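Local structure of putative exported protein (Bacteroides fragilis NCTC 9343, 3IEE) at residues Q102-T105 and E106-N110; Q231-L234 and S235-T239. The protein is of unknown function but is an all-helical putative exported protein, probably a lipoprotein, with a DUF6845 region followed by a DUF3829-like C-terminal region. One frame throughout, in Å; residues are numbered along the deposited sequence.

Contact 1: residues Q102-T105 and E106-N110; sequences QART and EFYAN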
loop_
_atom_site.group_PDB
_atom_site.type_symbol
_atom_site.label_atom_id
_atom_site.label_comp_id
_atom_site.label_asym_id
_atom_site.label_seq_id
_atom_site.Cartn_x
_atom_site.Cartn_y
_atom_site.Cartn_z
ATOM N N GLN A 102 -7.048 -4.871 -14.976
ATOM C CA GLN A 102 -7.612 -4.215 -16.186
ATOM C C GLN A 102 -7.114 -2.770 -16.298
ATOM O O GLN A 102 -6.669 -2.356 -17.370
ATOM C CB GLN A 102 -9.149 -4.260 -16.198
ATOM C CG GLN A 102 -9.730 -5.642 -16.607
ATOM C CD GLN A 102 -11.274 -5.714 -16.694
ATOM O OE1 GLN A 102 -11.956 -4.691 -16.747
ATOM N NE2 GLN A 102 -11.810 -6.942 -16.695
ATOM N N ALA A 103 -7.162 -2.022 -15.187
ATOM C CA ALA A 103 -6.687 -0.637 -15.184
ATOM C C ALA A 103 -5.209 -0.551 -15.511
ATOM O O ALA A 103 -4.786 0.346 -16.257
ATOM C CB ALA A 103 -7.022 0.088 -13.878
ATOM N N ARG A 104 -4.432 -1.513 -15.013
ATOM C CA ARG A 104 -2.999 -1.537 -15.226
ATOM C C ARG A 104 -2.665 -1.848 -16.695
ATOM O O ARG A 104 -1.804 -1.187 -17.275
ATOM C CB ARG A 104 -2.383 -2.558 -14.275
ATOM C CG ARG A 104 -0.894 -2.644 -14.319
ATOM C CD ARG A 104 -0.388 -3.551 -13.201
ATOM N NE ARG A 104 1.075 -3.664 -13.250
ATOM C CZ ARG A 104 1.720 -4.481 -14.057
ATOM N NH1 ARG A 104 1.046 -5.288 -14.850
ATOM N NH2 ARG A 104 3.038 -4.515 -14.040
ATOM N N THR A 105 -3.360 -2.837 -17.267
ATOM C CA THR A 105 -3.271 -3.169 -18.698
ATOM C C THR A 105 -3.487 -1.954 -19.565
ATOM O O THR A 105 -2.653 -1.636 -20.433
ATOM C CB THR A 105 -4.283 -4.264 -19.076
ATOM O OG1 THR A 105 -3.993 -5.424 -18.296
ATOM C CG2 THR A 105 -4.166 -4.579 -20.593
ATOM N N GLU A 106 -4.560 -1.234 -19.266
ATOM C CA GLU A 106 -4.951 -0.034 -20.004
ATOM C C GLU A 106 -3.890 1.062 -19.855
ATOM O O GLU A 106 -3.494 1.713 -20.820
ATOM C CB GLU A 106 -6.266 0.497 -19.452
ATOM C CG GLU A 106 -7.484 -0.324 -19.811
ATOM C CD GLU A 106 -8.732 0.539 -19.791
ATOM O OE1 GLU A 106 -8.907 1.330 -20.763
ATOM O OE2 GLU A 106 -9.499 0.426 -18.808
ATOM N N PHE A 107 -3.446 1.264 -18.625
ATOM C CA PHE A 107 -2.476 2.307 -18.323
ATOM C C PHE A 107 -1.245 2.121 -19.190
ATOM O O PHE A 107 -0.730 3.072 -19.801
ATOM C CB PHE A 107 -2.063 2.214 -16.850
ATOM C CG PHE A 107 -1.043 3.253 -16.422
ATOM C CD1 PHE A 107 -1.454 4.502 -15.985
ATOM C CD2 PHE A 107 0.320 2.943 -16.370
ATOM C CE1 PHE A 107 -0.540 5.431 -15.544
ATOM C CE2 PHE A 107 1.247 3.900 -15.939
ATOM C CZ PHE A 107 0.804 5.146 -15.523
ATOM N N TYR A 108 -0.745 0.898 -19.231
ATOM C CA TYR A 108 0.431 0.606 -20.056
ATOM C C TYR A 108 0.190 0.549 -21.563
ATOM O O TYR A 108 1.056 1.014 -22.287
ATOM C CB TYR A 108 1.165 -0.651 -19.579
ATOM C CG TYR A 108 1.904 -0.391 -18.292
ATOM C CD1 TYR A 108 3.101 0.319 -18.284
ATOM C CD2 TYR A 108 1.375 -0.800 -17.084
ATOM C CE1 TYR A 108 3.770 0.586 -17.079
ATOM C CE2 TYR A 108 2.012 -0.531 -15.886
ATOM C CZ TYR A 108 3.214 0.151 -15.885
ATOM O OH TYR A 108 3.806 0.386 -14.642
ATOM N N ALA A 109 -0.962 0.037 -22.020
ATOM C CA ALA A 109 -1.393 0.216 -23.434
ATOM C C ALA A 109 -1.446 1.702 -23.851
ATOM O O ALA A 109 -0.953 2.091 -24.945
ATOM C CB ALA A 109 -2.750 -0.447 -23.671
ATOM N N ASN A 110 -2.051 2.520 -22.996
ATOM C CA ASN A 110 -2.213 3.948 -23.247
ATOM C C ASN A 110 -0.893 4.687 -23.365
ATOM O O ASN A 110 -0.819 5.691 -24.072
ATOM C CB ASN A 110 -3.030 4.630 -22.139
ATOM C CG ASN A 110 -4.496 4.302 -22.202
ATOM O OD1 ASN A 110 -4.989 3.737 -23.177
ATOM N ND2 ASN A 110 -5.208 4.671 -21.160
#

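Contact 2: residues Q231-L234 and S235-T239; sequences QAFL and SQVET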
loop_
_atom_site.group_PDB
_atom_site.type_symbol
_atom_site.label_atom_id
_atom_site.label_comp_id
_atom_site.label_asym_id
_atom_site.label_seq_id
_atom_site.Cartn_x
_atom_site.Cartn_y
_atom_site.Cartn_z
ATOM N N GLN A 231 8.856 -1.012 22.749
ATOM C CA GLN A 231 8.817 0.419 23.085
ATOM C C GLN A 231 9.671 1.272 22.111
ATOM O O GLN A 231 9.294 2.382 21.795
ATOM C CB GLN A 231 9.161 0.648 24.548
ATOM C CG GLN A 231 8.203 -0.042 25.495
ATOM C CD GLN A 231 8.346 0.466 26.907
ATOM O OE1 GLN A 231 9.430 0.975 27.291
ATOM N NE2 GLN A 231 7.270 0.333 27.696
ATOM N N ALA A 232 10.783 0.729 21.579
ATOM C CA ALA A 232 11.533 1.404 20.504
ATOM C C ALA A 232 10.670 1.580 19.247
ATOM O O ALA A 232 10.649 2.666 18.645
ATOM C CB ALA A 232 12.820 0.608 20.160
ATOM N N PHE A 233 9.900 0.546 18.913
ATOM C CA PHE A 233 8.966 0.609 17.777
ATOM C C PHE A 233 7.951 1.726 18.015
ATOM O O PHE A 233 7.743 2.581 17.140
ATOM C CB PHE A 233 8.252 -0.727 17.572
ATOM C CG PHE A 233 7.150 -0.687 16.548
ATOM C CD1 PHE A 233 7.456 -0.673 15.186
ATOM C CD2 PHE A 233 5.807 -0.681 16.936
ATOM C CE1 PHE A 233 6.454 -0.622 14.234
ATOM C CE2 PHE A 233 4.843 -0.649 16.004
ATOM C CZ PHE A 233 5.158 -0.634 14.652
ATOM N N LEU A 234 7.346 1.758 19.211
ATOM C CA LEU A 234 6.345 2.788 19.516
ATOM C C LEU A 234 6.916 4.212 19.380
ATOM O O LEU A 234 6.247 5.123 18.904
ATOM C CB LEU A 234 5.790 2.602 20.923
ATOM C CG LEU A 234 4.960 1.367 21.221
ATOM C CD1 LEU A 234 4.270 1.447 22.583
ATOM C CD2 LEU A 234 3.963 1.141 20.104
ATOM N N SER A 235 8.137 4.383 19.870
ATOM C CA SER A 235 8.824 5.676 19.762
ATOM C C SER A 235 9.019 6.071 18.303
ATOM O O SER A 235 8.800 7.240 17.917
ATOM C CB SER A 235 10.154 5.627 20.532
ATOM O OG SER A 235 10.814 6.888 20.496
ATOM N N GLN A 236 9.339 5.099 17.473
ATOM C CA GLN A 236 9.531 5.340 16.045
ATOM C C GLN A 236 8.229 5.638 15.299
ATOM O O GLN A 236 8.198 6.438 14.343
ATOM C CB GLN A 236 10.256 4.159 15.437
ATOM C CG GLN A 236 11.648 4.155 15.973
ATOM C CD GLN A 236 12.455 3.019 15.450
ATOM O OE1 GLN A 236 12.552 2.854 14.236
ATOM N NE2 GLN A 236 13.059 2.235 16.342
ATOM N N VAL A 237 7.165 4.996 15.736
ATOM C CA VAL A 237 5.846 5.309 15.187
ATOM C C VAL A 237 5.488 6.760 15.477
ATOM O O VAL A 237 5.017 7.494 14.614
ATOM C CB VAL A 237 4.742 4.365 15.707
ATOM C CG1 VAL A 237 3.367 4.865 15.208
ATOM C CG2 VAL A 237 5.057 2.908 15.331
ATOM N N GLU A 238 5.723 7.196 16.693
ATOM C CA GLU A 238 5.473 8.564 17.076
ATOM C C GLU A 238 6.304 9.550 16.227
ATOM O O GLU A 238 5.783 10.565 15.746
ATOM C CB GLU A 238 5.692 8.711 18.559
ATOM C CG GLU A 238 5.338 10.110 19.060
ATOM C CD GLU A 238 4.956 10.180 20.505
ATOM O OE1 GLU A 238 4.751 9.153 21.151
ATOM O OE2 GLU A 238 4.859 11.321 21.015
ATOM N N THR A 239 7.576 9.231 16.012
ATOM C CA THR A 239 8.423 10.035 15.114
ATOM C C THR A 239 7.849 10.108 13.704
ATOM O O THR A 239 7.851 11.165 13.047
ATOM C CB THR A 239 9.836 9.419 15.087
ATOM O OG1 THR A 239 10.364 9.535 16.414
ATOM C CG2 THR A 239 10.776 10.092 14.073
HETATM O O HOH W 1 5.633 6.659 21.161
#

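Contact 1: residues Q102-T105 and E106-N110
Tyr108 N donates to Arg104 O at 3.0 Å with an N-H...O angle of 168°, one of four successive i to i+4 bonds that make this a regular stretch of alpha helix. Glu106 N to Gln102 O (3.0 Å) and Phe107 N to Ala103 O (2.9 Å) come before it, and Ala109 N to Thr105 O (2.9 Å) follows.

Between side chains, Arg104 and Tyr108 make the main contact. With CG anti to the backbone N (chi1 -177°) and an extended chain, the arginine runs out beside the tyrosine, its CG 3.9 Å from CE2 of Tyr108 and lying at the edge of that ring. The same CE2 sits over one face of the guanidinium near its rim, but the two planes are 57° apart, which rules out a parallel stack. The far end of the arginine is held elsewhere: NH2 bonds to Val70 O, and NE makes a weak bond to Met40 O. Phe107 CD2 lies over the centre of one face of the Tyr108 ring, 3.8 Å above its plane. Elsewhere on the helix, Glu106 CG rests 3.3 Å from Gln102 O.

The stretch belongs to helix 87-119. Phe107 packs on Val46, Val49 and Leu50 of helix 43-56, Ala103 and Glu106 meet Leu136 of helix 123-162, and Tyr108 and Arg104 touch Ala69 in a loop.

Contact 2: residues Q231-L234 and S235-T239
Gln231 O opens this helical stretch by accepting the N-H of Ser235 at 3.0 Å. One residue on, Ala232 O takes the N-H of Gln236, also at 3.0 Å, while Gln236 CG lies 3.2 Å from that same oxygen.

Phe233 carries the side-chain contact. Its O receives Val237 N at 2.9 Å; a chi1 of 172° puts CG opposite the backbone N, and the ring offers one face to Val237 CG2. This methyl stands 3.7 Å from the ring centroid and 18° off the normal, a CH-pi contact displaced toward the CE2-CZ rim; CG2 to Phe233 CZ is 3.6 Å. Val237 CG2 is the branch beside its own backbone N, which points it back along the helix to the ring.

Leu234 O ends the series, bonded to Glu238 N at 3.1 Å. A water also gives it a weak bond and donates to Glu238 OE1 at 2.6 Å, linking carbonyl and carboxylate. Glu238 OE1 further forms a salt bridge with Lys215.

The chemistry is thus divided: Phe233 and Val237 make a buried apolar pair, while around Glu238 water and a lysine would probably stabilise the negative charge.

Contact 1 comes first along the chain, in helix 87-119 of the DUF6845 region, and contact 2 follows in helix 224-247 of the DUF3829-like region. Their centres are 39 Å apart, on opposite sides of the chain's centre, and their nearest atoms stay about 28 Å from each other, so neither touches the other. The helices they pack against also differ: side chains of residues 102-110 pack on helices 43-56 and 123-162, and those of residues 231-239 on helices 169-189, 197-215 and 255-268. Each stretch therefore helps join its helix to neighbours from its own region, consistent with two helical assemblies placed in series within a single chain.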